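PDB 5ZBY: hydrogenase maturation protease HycI from Thermococcus kodakarensis KOD1, which probably acts as an endopeptidase of the peptidase A31 family, removing a C-terminal peptide from the large subunit of a [NiFe] hydrogenase during its maturation. Local coordinates for residues Ser2-Val7 / Phe85-Pro90; Asp6-Lys11 / Glu149-Ile154; Val15-Gly20 / Gly60-Phe65; Asp89-Leu94 / Ile107-Ile112. One frame throughout, in Å; residues are numbered along the deposited sequence.

Contact 1: residues Ser2-Val7 / Phe85-Pro90; sequences SVLEDV and FIIADP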
# COMPACT_ATOMS: atom_id res chain seq x y z
N SER A 2 -9.62 -8.36 13.56
CA SER A 2 -9.89 -7.27 12.66
C SER A 2 -9.81 -7.78 11.25
O SER A 2 -9.31 -8.83 11.01
CB SER A 2 -8.89 -6.15 12.88
OG SER A 2 -7.58 -6.64 12.88
N VAL A 3 -10.34 -7.03 10.31
CA VAL A 3 -10.29 -7.43 8.92
C VAL A 3 -8.85 -7.38 8.39
O VAL A 3 -8.48 -8.08 7.49
CB VAL A 3 -11.11 -6.46 8.10
CG1 VAL A 3 -10.63 -5.06 8.38
CG2 VAL A 3 -11.03 -6.80 6.63
N LEU A 4 -8.07 -6.50 8.95
CA LEU A 4 -6.65 -6.40 8.63
C LEU A 4 -5.93 -7.71 8.98
O LEU A 4 -5.19 -8.31 8.15
CB LEU A 4 -6.03 -5.23 9.38
CG LEU A 4 -4.63 -4.81 8.95
CD1 LEU A 4 -4.62 -4.37 7.49
CD2 LEU A 4 -4.09 -3.70 9.86
N GLU A 5 -6.21 -8.19 10.18
CA GLU A 5 -5.58 -9.38 10.71
C GLU A 5 -5.91 -10.54 9.78
O GLU A 5 -5.10 -11.36 9.48
CB GLU A 5 -6.04 -9.68 12.15
CG GLU A 5 -5.38 -8.87 13.25
CD GLU A 5 -6.12 -8.91 14.60
OE1 GLU A 5 -7.25 -9.39 14.64
OE2 GLU A 5 -5.60 -8.44 15.61
N ASP A 6 -7.12 -10.58 9.32
CA ASP A 6 -7.57 -11.60 8.40
C ASP A 6 -6.77 -11.56 7.12
O ASP A 6 -6.45 -12.60 6.56
CB ASP A 6 -9.06 -11.40 8.08
CG ASP A 6 -9.98 -11.75 9.25
OD1 ASP A 6 -9.53 -12.39 10.23
OD2 ASP A 6 -11.18 -11.37 9.21
N VAL A 7 -6.53 -10.34 6.63
CA VAL A 7 -5.72 -10.17 5.42
C VAL A 7 -4.37 -10.90 5.57
O VAL A 7 -3.92 -11.55 4.63
CB VAL A 7 -5.45 -8.69 5.09
CG1 VAL A 7 -4.57 -8.59 3.86
CG2 VAL A 7 -6.75 -7.95 4.86
N PHE A 85 -10.14 4.56 5.99
CA PHE A 85 -9.44 3.48 5.30
C PHE A 85 -10.34 2.66 4.39
O PHE A 85 -11.56 2.52 4.63
CB PHE A 85 -8.80 2.56 6.33
CG PHE A 85 -7.71 3.18 7.11
CD1 PHE A 85 -6.64 3.79 6.48
CD2 PHE A 85 -7.69 3.05 8.50
CE1 PHE A 85 -5.59 4.34 7.22
CE2 PHE A 85 -6.65 3.58 9.25
CZ PHE A 85 -5.57 4.23 8.60
N ILE A 86 -9.76 2.07 3.35
CA ILE A 86 -10.46 1.10 2.52
C ILE A 86 -9.54 -0.08 2.28
O ILE A 86 -8.33 0.10 2.20
CB ILE A 86 -10.89 1.72 1.21
CG1 ILE A 86 -11.70 0.73 0.38
CG2 ILE A 86 -9.70 2.31 0.41
CD1 ILE A 86 -12.60 1.44 -0.62
N ILE A 87 -10.10 -1.29 2.24
CA ILE A 87 -9.31 -2.48 1.90
C ILE A 87 -9.92 -3.02 0.65
O ILE A 87 -11.11 -3.32 0.61
CB ILE A 87 -9.29 -3.52 3.01
CG1 ILE A 87 -8.67 -2.91 4.27
CG2 ILE A 87 -8.50 -4.75 2.52
CD1 ILE A 87 -8.48 -3.89 5.43
N ALA A 88 -9.15 -3.10 -0.43
CA ALA A 88 -9.71 -3.46 -1.72
C ALA A 88 -8.88 -4.50 -2.42
O ALA A 88 -7.72 -4.71 -2.07
CB ALA A 88 -9.85 -2.23 -2.61
N ASP A 89 -9.49 -5.13 -3.42
CA ASP A 89 -8.86 -6.11 -4.31
C ASP A 89 -8.42 -5.41 -5.58
O ASP A 89 -9.25 -5.06 -6.46
CB ASP A 89 -9.83 -7.26 -4.61
CG ASP A 89 -9.28 -8.27 -5.60
OD1 ASP A 89 -8.10 -8.18 -6.01
OD2 ASP A 89 -10.05 -9.20 -5.98
N PRO A 90 -7.11 -5.17 -5.72
CA PRO A 90 -6.69 -4.35 -6.84
C PRO A 90 -6.73 -5.09 -8.17
O PRO A 90 -6.55 -4.45 -9.19
CB PRO A 90 -5.24 -3.94 -6.45
CG PRO A 90 -4.77 -5.12 -5.68
CD PRO A 90 -5.98 -5.59 -4.87

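Contact 2: residues Asp6-Lys11 / Glu149-Ile154; sequences DVFSGK and ELIAEI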
# COMPACT_ATOMS: atom_id res chain seq x y z
N ASP A 6 -7.12 -10.58 9.32
CA ASP A 6 -7.57 -11.60 8.40
C ASP A 6 -6.77 -11.56 7.12
O ASP A 6 -6.45 -12.60 6.56
CB ASP A 6 -9.06 -11.40 8.08
CG ASP A 6 -9.98 -11.75 9.25
OD1 ASP A 6 -9.53 -12.39 10.23
OD2 ASP A 6 -11.18 -11.37 9.21
N VAL A 7 -6.53 -10.34 6.63
CA VAL A 7 -5.72 -10.17 5.42
C VAL A 7 -4.37 -10.90 5.57
O VAL A 7 -3.92 -11.55 4.63
CB VAL A 7 -5.45 -8.69 5.09
CG1 VAL A 7 -4.57 -8.59 3.86
CG2 VAL A 7 -6.75 -7.95 4.86
N PHE A 8 -3.76 -10.75 6.74
CA PHE A 8 -2.40 -11.28 6.92
C PHE A 8 -2.36 -12.74 7.33
O PHE A 8 -1.32 -13.39 7.23
CB PHE A 8 -1.65 -10.45 7.95
CG PHE A 8 -1.23 -9.12 7.42
CD1 PHE A 8 -0.03 -8.99 6.78
CD2 PHE A 8 -2.08 -8.04 7.48
CE1 PHE A 8 0.35 -7.76 6.23
CE2 PHE A 8 -1.69 -6.82 6.93
CZ PHE A 8 -0.46 -6.70 6.32
N SER A 9 -3.50 -13.26 7.73
CA SER A 9 -3.59 -14.59 8.32
C SER A 9 -3.19 -15.71 7.36
O SER A 9 -3.63 -15.77 6.21
CB SER A 9 -5.00 -14.83 8.83
OG SER A 9 -5.23 -16.20 8.97
N GLY A 10 -2.33 -16.59 7.84
CA GLY A 10 -1.85 -17.67 7.02
C GLY A 10 -0.74 -17.31 6.08
O GLY A 10 -0.25 -18.15 5.35
N LYS A 11 -0.37 -16.03 6.03
CA LYS A 11 0.61 -15.60 5.07
C LYS A 11 1.97 -15.46 5.68
O LYS A 11 2.16 -14.68 6.62
CB LYS A 11 0.18 -14.26 4.47
CG LYS A 11 -1.19 -14.29 3.87
CD LYS A 11 -1.23 -15.17 2.68
CE LYS A 11 -2.58 -15.08 2.02
NZ LYS A 11 -3.66 -15.64 2.87
N GLU A 149 1.61 1.13 12.69
CA GLU A 149 1.55 0.43 13.98
C GLU A 149 0.67 -0.82 13.94
O GLU A 149 1.03 -1.87 14.51
CB GLU A 149 1.06 1.37 15.08
CG GLU A 149 2.04 2.47 15.44
CD GLU A 149 1.55 3.32 16.61
OE1 GLU A 149 0.49 2.98 17.19
OE2 GLU A 149 2.22 4.32 16.94
N LEU A 150 -0.48 -0.72 13.29
CA LEU A 150 -1.39 -1.87 13.23
C LEU A 150 -0.71 -3.00 12.47
O LEU A 150 -0.74 -4.18 12.88
CB LEU A 150 -2.72 -1.48 12.58
CG LEU A 150 -3.52 -0.47 13.42
CD1 LEU A 150 -4.57 0.22 12.59
CD2 LEU A 150 -4.15 -1.19 14.60
N ILE A 151 -0.07 -2.64 11.36
CA ILE A 151 0.60 -3.68 10.56
C ILE A 151 1.78 -4.24 11.32
O ILE A 151 1.98 -5.48 11.33
CB ILE A 151 1.05 -3.14 9.18
CG1 ILE A 151 -0.19 -2.87 8.33
CG2 ILE A 151 2.01 -4.16 8.50
CD1 ILE A 151 0.10 -2.16 7.03
N ALA A 152 2.56 -3.38 11.97
CA ALA A 152 3.76 -3.90 12.66
C ALA A 152 3.37 -4.83 13.80
O ALA A 152 4.07 -5.81 14.08
CB ALA A 152 4.63 -2.79 13.19
N GLU A 153 2.27 -4.52 14.47
CA GLU A 153 1.90 -5.34 15.61
C GLU A 153 1.41 -6.66 15.09
O GLU A 153 1.73 -7.71 15.64
CB GLU A 153 0.83 -4.65 16.47
CG GLU A 153 0.28 -5.52 17.58
CD GLU A 153 1.14 -5.47 18.83
OE1 GLU A 153 1.73 -4.41 19.10
OE2 GLU A 153 1.22 -6.50 19.53
N ILE A 154 0.72 -6.68 13.96
CA ILE A 154 0.44 -7.98 13.36
C ILE A 154 1.73 -8.75 12.99
O ILE A 154 1.92 -9.89 13.39
CB ILE A 154 -0.44 -7.84 12.13
CG1 ILE A 154 -1.85 -7.41 12.52
CG2 ILE A 154 -0.45 -9.15 11.33
CD1 ILE A 154 -2.73 -6.97 11.35

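Contact 3: residues Val15-Gly20 / Gly60-Phe65; sequences VICGIG and GKIAAF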
# COMPACT_ATOMS: atom_id res chain seq x y z
N VAL A 15 5.20 -8.88 1.24
CA VAL A 15 5.85 -7.69 0.72
C VAL A 15 4.86 -6.57 0.95
O VAL A 15 3.69 -6.71 0.62
CB VAL A 15 6.23 -7.83 -0.77
CG1 VAL A 15 6.95 -6.55 -1.27
CG2 VAL A 15 7.14 -9.08 -1.02
N ILE A 16 5.32 -5.48 1.58
CA ILE A 16 4.48 -4.30 1.73
C ILE A 16 5.09 -3.18 0.91
O ILE A 16 6.27 -2.89 1.04
CB ILE A 16 4.35 -3.91 3.20
CG1 ILE A 16 3.72 -5.09 3.96
CG2 ILE A 16 3.42 -2.68 3.34
CD1 ILE A 16 3.79 -4.94 5.43
N CYS A 17 4.27 -2.61 0.03
CA CYS A 17 4.71 -1.65 -0.99
C CYS A 17 4.02 -0.33 -0.77
O CYS A 17 2.82 -0.25 -1.01
CB CYS A 17 4.32 -2.13 -2.38
SG CYS A 17 5.32 -3.53 -2.89
N GLY A 18 4.75 0.70 -0.33
CA GLY A 18 4.14 2.01 -0.17
C GLY A 18 4.20 2.79 -1.47
O GLY A 18 5.22 2.88 -2.12
N ILE A 19 3.08 3.38 -1.86
CA ILE A 19 2.96 4.13 -3.09
C ILE A 19 2.64 5.55 -2.70
O ILE A 19 1.80 5.79 -1.84
CB ILE A 19 1.80 3.58 -4.01
CG1 ILE A 19 2.11 2.12 -4.38
CG2 ILE A 19 1.68 4.39 -5.31
CD1 ILE A 19 0.91 1.48 -5.06
N GLY A 20 3.30 6.52 -3.33
CA GLY A 20 2.89 7.90 -3.07
C GLY A 20 3.99 8.88 -3.42
O GLY A 20 4.96 8.50 -4.07
N GLY A 60 10.07 -7.07 -10.36
CA GLY A 60 11.13 -8.06 -10.29
C GLY A 60 11.51 -8.38 -8.86
O GLY A 60 11.56 -9.58 -8.48
N LYS A 61 11.78 -7.36 -8.10
CA LYS A 61 12.18 -7.59 -6.76
C LYS A 61 11.04 -8.18 -5.97
O LYS A 61 11.23 -9.03 -5.18
CB LYS A 61 12.57 -6.29 -6.12
CG LYS A 61 13.39 -6.42 -4.89
CD LYS A 61 14.04 -5.11 -4.51
CE LYS A 61 14.89 -5.26 -3.26
NZ LYS A 61 16.34 -5.32 -3.52
N ILE A 62 9.81 -7.77 -6.26
CA ILE A 62 8.70 -8.36 -5.54
C ILE A 62 8.60 -9.85 -5.86
O ILE A 62 8.45 -10.69 -4.95
CB ILE A 62 7.36 -7.61 -5.86
CG1 ILE A 62 7.41 -6.18 -5.30
CG2 ILE A 62 6.20 -8.36 -5.25
CD1 ILE A 62 6.36 -5.23 -5.97
N ALA A 63 8.76 -10.19 -7.14
CA ALA A 63 8.54 -11.58 -7.49
C ALA A 63 9.67 -12.42 -6.90
O ALA A 63 9.43 -13.57 -6.46
CB ALA A 63 8.46 -11.76 -8.98
N ALA A 64 10.86 -11.81 -6.81
CA ALA A 64 12.04 -12.59 -6.40
C ALA A 64 11.95 -12.91 -4.93
O ALA A 64 12.62 -13.81 -4.47
CB ALA A 64 13.30 -11.85 -6.71
N PHE A 65 11.14 -12.19 -4.18
CA PHE A 65 10.97 -12.42 -2.76
C PHE A 65 10.04 -13.60 -2.47
O PHE A 65 9.92 -14.01 -1.36
CB PHE A 65 10.46 -11.18 -2.05
CG PHE A 65 10.66 -11.17 -0.56
CD1 PHE A 65 11.89 -10.95 -0.01
CD2 PHE A 65 9.59 -11.34 0.28
CE1 PHE A 65 12.05 -10.92 1.34
CE2 PHE A 65 9.75 -11.30 1.63
CZ PHE A 65 10.98 -11.09 2.16

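Contact 4: residues Asp89-Leu94 / Ile107-Ile112; sequences DPLKTL and IVASYI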
# COMPACT_ATOMS: atom_id res chain seq x y z
N ASP A 89 -9.49 -5.13 -3.42
CA ASP A 89 -8.86 -6.11 -4.31
C ASP A 89 -8.42 -5.41 -5.58
O ASP A 89 -9.25 -5.06 -6.46
CB ASP A 89 -9.83 -7.26 -4.61
CG ASP A 89 -9.28 -8.27 -5.60
OD1 ASP A 89 -8.10 -8.18 -6.01
OD2 ASP A 89 -10.05 -9.20 -5.98
N PRO A 90 -7.11 -5.17 -5.72
CA PRO A 90 -6.69 -4.35 -6.84
C PRO A 90 -6.73 -5.09 -8.17
O PRO A 90 -6.55 -4.45 -9.19
CB PRO A 90 -5.24 -3.94 -6.45
CG PRO A 90 -4.77 -5.12 -5.68
CD PRO A 90 -5.98 -5.59 -4.87
N LEU A 91 -6.97 -6.40 -8.14
CA LEU A 91 -7.11 -7.18 -9.35
C LEU A 91 -8.45 -6.91 -10.04
O LEU A 91 -8.56 -7.12 -11.24
CB LEU A 91 -7.04 -8.67 -9.06
CG LEU A 91 -5.70 -9.17 -8.47
CD1 LEU A 91 -5.86 -10.57 -7.93
CD2 LEU A 91 -4.73 -9.15 -9.59
N LYS A 92 -9.43 -6.43 -9.28
CA LYS A 92 -10.80 -6.33 -9.81
C LYS A 92 -10.93 -5.21 -10.84
O LYS A 92 -10.49 -4.08 -10.61
CB LYS A 92 -11.78 -6.11 -8.67
CG LYS A 92 -12.94 -7.10 -8.67
CD LYS A 92 -14.10 -6.59 -7.83
CE LYS A 92 -15.13 -7.68 -7.61
NZ LYS A 92 -16.12 -7.31 -6.56
N THR A 93 -11.52 -5.53 -12.00
CA THR A 93 -11.80 -4.57 -13.06
C THR A 93 -13.00 -3.70 -12.67
O THR A 93 -14.05 -4.22 -12.27
CB THR A 93 -12.08 -5.32 -14.38
OG1 THR A 93 -11.11 -6.38 -14.50
CG2 THR A 93 -11.89 -4.42 -15.49
N LEU A 94 -12.83 -2.38 -12.68
CA LEU A 94 -13.87 -1.48 -12.16
C LEU A 94 -14.78 -0.93 -13.24
O LEU A 94 -15.88 -0.46 -12.94
CB LEU A 94 -13.23 -0.32 -11.38
CG LEU A 94 -12.32 -0.90 -10.28
CD1 LEU A 94 -11.61 0.23 -9.53
CD2 LEU A 94 -13.10 -1.79 -9.32
N ILE A 107 -3.00 -3.75 -13.39
CA ILE A 107 -2.06 -4.41 -14.28
C ILE A 107 -0.83 -4.91 -13.55
O ILE A 107 -0.44 -6.03 -13.69
CB ILE A 107 -1.58 -3.46 -15.37
CG1 ILE A 107 -2.74 -2.86 -16.15
CG2 ILE A 107 -0.62 -4.16 -16.30
CD1 ILE A 107 -3.73 -3.84 -16.67
N VAL A 108 -0.28 -4.05 -12.71
CA VAL A 108 0.87 -4.43 -11.87
C VAL A 108 0.53 -5.64 -11.00
O VAL A 108 1.28 -6.62 -10.98
CB VAL A 108 1.32 -3.25 -10.99
CG1 VAL A 108 2.45 -3.69 -10.04
CG2 VAL A 108 1.79 -2.10 -11.88
N ALA A 109 -0.57 -5.57 -10.26
CA ALA A 109 -1.01 -6.62 -9.37
C ALA A 109 -1.30 -7.94 -10.09
O ALA A 109 -0.98 -9.00 -9.58
CB ALA A 109 -2.29 -6.13 -8.59
N SER A 110 -1.93 -7.85 -11.28
CA SER A 110 -2.22 -9.05 -12.07
C SER A 110 -0.92 -9.74 -12.54
O SER A 110 -0.82 -10.96 -12.50
CB SER A 110 -3.06 -8.71 -13.30
OG SER A 110 -4.32 -8.14 -12.91
N TYR A 111 0.03 -8.93 -13.00
CA TYR A 111 1.34 -9.52 -13.35
C TYR A 111 2.02 -10.20 -12.16
O TYR A 111 2.46 -11.36 -12.25
CB TYR A 111 2.24 -8.43 -13.92
CG TYR A 111 3.62 -8.91 -14.24
CD1 TYR A 111 3.87 -9.61 -15.41
CD2 TYR A 111 4.68 -8.66 -13.39
CE1 TYR A 111 5.14 -10.06 -15.73
CE2 TYR A 111 5.97 -9.12 -13.70
CZ TYR A 111 6.18 -9.81 -14.88
OH TYR A 111 7.45 -10.26 -15.21
N ILE A 112 2.10 -9.50 -11.03
CA ILE A 112 2.71 -10.11 -9.84
C ILE A 112 2.04 -11.43 -9.43
O ILE A 112 2.72 -12.45 -9.17
CB ILE A 112 2.68 -9.13 -8.63
CG1 ILE A 112 3.54 -7.89 -8.95
CG2 ILE A 112 3.11 -9.91 -7.34
CD1 ILE A 112 3.41 -6.71 -7.98

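Contact 1: residues Ser2-Val7 / Phe85-Pro90
Ile-87 is the one residue of strand 85-88 that touches the N-terminal helix, and three residues of that helix share it. Its CB points at the helix and carries two branches that part company. The shorter one, CG2, stands anti to the backbone N and lies 4.3 Å from CG2 of Val-7, one turn further along the helix than Val-3. The longer one leaves CB through CG1 beside the backbone N (chi1 -60°) and is then fully extended (chi2 -175°), so that CG1 serves as a spacer and CD1 is carried forward to the first turn. There CD1 meets Val-3 tip to tip, 3.8 Å from Val-3 CG1 and 4.1 Å from Val-3 CG2, fitting against both methyls of the fork. Leu-4 comes in from the flank, its CD1 4.4 Å from Ile-87 CD1. No hydrogen bond spans the gap.

The polar work is done within the helix start: the backbone N of Ser-2 donates to Glu-5 OE1 over 2.8 Å, from above the carboxylate plane, and Glu-5 N returns a weak bond to Ser-2 OG. The two bonds link Ser-2 and Glu-5 across the first turn.

Helix 3-7 and strand 85-88 run roughly alongside each other, their axes 10.8 Å apart at an angle of 32°. Val-7 and Ile-87 both also rest on Val-121 of the adjacent, antiparallel strand 119-125. This is a helix packed on the edge of a mixed sheet, as found in layered alpha/beta folds.

Contact 2: residues Asp6-Lys11 / Glu149-Ile154
Apolar packing accounts for the whole interface, and Phe-8 supplies all of one side of it. Ile-154 lies across the root of the aromatic side chain: its CG2 is 3.8 Å from Phe-8 CB and 4.0 Å from Phe-8 CG, while its CD1 reaches the ring at CD2 over 4.1 Å. Farther out, CG2 of Ile-151 meets the far end of the ring, 4.2 Å from Phe-8 CZ. Both isoleucines, one helical turn apart, cross the phenylalanine at about a right angle. In each of them CG2 is anti to the backbone N, which sets that methyl on the flank of the helix facing the ring. The Phe-8 side chain also touches Ile-14 of strand 14-18 and Leu-69 and Val-71 of strand 69-75.

No hydrogen bond crosses the contact; those nearby lie within each segment. A type II beta turn runs from Phe-8 to Lys-11 and is closed by Lys-11 N donating to Phe-8 O over 3.1 Å; Gly-10 occupies its third position with a positive phi of 81°, and both it and Ser-9 are exposed. On the other side, Ile-154 N donates to Leu-150 O as part of regular helix 138-156.

The ring thus joins the end of helix 3-8 to helix 138-156 within the hydrophobic core. With hydrocarbon on both sides, the contact depends on shape and burial instead of directional bonds.

Contact 3: residues Val15-Gly20 / Gly60-Phe65
The backbone N of Phe-65 is shared by two carbonyls of its own segment, bonding to Ile-62 O over 3.2 Å and weakly to Lys-61 O over 3.3 Å. Ile-62 and Phe-65, three residues apart, both meet strand 14-18. Val-15 offers one methyl to each: CG1 lies 4.1 Å from Ile-62 CG1, and CG2 is 3.6 Å from Phe-65 CD2. Since Phe-65 CG is anti to its amide nitrogen (chi1 -161°), the ring extends back along Val-15, and the two side chains slide past each other in opposite directions. The same branch of Ile-62 continues to CD1, which lies 3.7 Å from the buried SG of Cys-17, an apolar use of the thiol. Arg-13, just before the strand, holds Phe-65 twice, by a hydrogen bond from NE to Phe-65 O and by a cation-pi contact.

Val-15 and Cys-17 share one face of the strand; Ile-16 points to the other, where Ile-151 of helix 138-156 lies. Helix 59-64 thus covers the sheet from the opposite side, with Ile-62 resting on Leu-49 of strand 46-50, Val-70 of strand 69-75 and Ile-112 of helix 105-116.

Contact 4: residues Asp89-Leu94 / Ile107-Ile112
A type I beta turn, Asp-89 to Lys-92, presents its two central residues, Pro-90 and Leu-91, to Ala-109 and Ser-110 of helix 105-116. The turn is secured twice. Lys-92 N donates to Asp-89 O over 3.1 Å, and Leu-91 N bonds to Asp-89 OD1 over 3.0 Å, making an Asx turn at the same place. The second bond is moderately bent, 149° at the hydrogen, and approaches the oxygen from above the carboxylate plane, about 50° out of it. Together they restrict the backbone from which the two hydrophobic side chains reach out.

Ala-109 receives both of them on a single methyl: its CB is 4.0 Å from Pro-90 CG and equally far from Leu-91 CD2. Leucine goes further. Its CG lies beside the backbone N; CD1 then extends away along the chain (chi2 167°), and CD2, the other branch, is turned onto the peptide joining Ala-109 and Ser-110, 3.7 Å from Ala-109 C and 3.5 Å from Ser-110 N. The same methyl is 3.5 Å from Ser-110 OG, a van der Waals contact to an oxygen that is already hydrogen-bonded to Arg-106 O in its own helix. The small side chains of Ala-109 and Ser-110 probably allow the close approach, with CA of Leu-91 5.9 Å from CA of Ser-110.

The turn follows strand 85-88, the antiparallel edge of the sheet, and precedes helix 105-116 on which it folds back. Pro-90 and Ala-109 both also touch Ile-120 of strand 119-125, while a neighbouring flank of the helix, at Val-108 and Ile-112, packs on Val-59 of helix 59-64.

The four contacts together span a three-layer alpha/beta/alpha fold. Contacts 1 and 2 share helix 3-8, with centres 10 Å apart, and touch where Leu-4 packs on Leu-150 and Ile-154; contacts 3 and 4 belong to the opposite layer and meet through Ile-62 and Ile-112. The sheet separates the layers: on its strand 14-18, Ile-16 is touched by Ile-151 of contact 2, while Val-15 and Cys-17 face the helix of contact 3, 17 Å away between centres. Contact 4 takes over at Asp-89 and Pro-90, where contact 1 ends. Along the chain, contact 2 joins the N-terminal helix to the C-terminal one, enclosing contacts 3 and 4, so both termini are tied to the same layer.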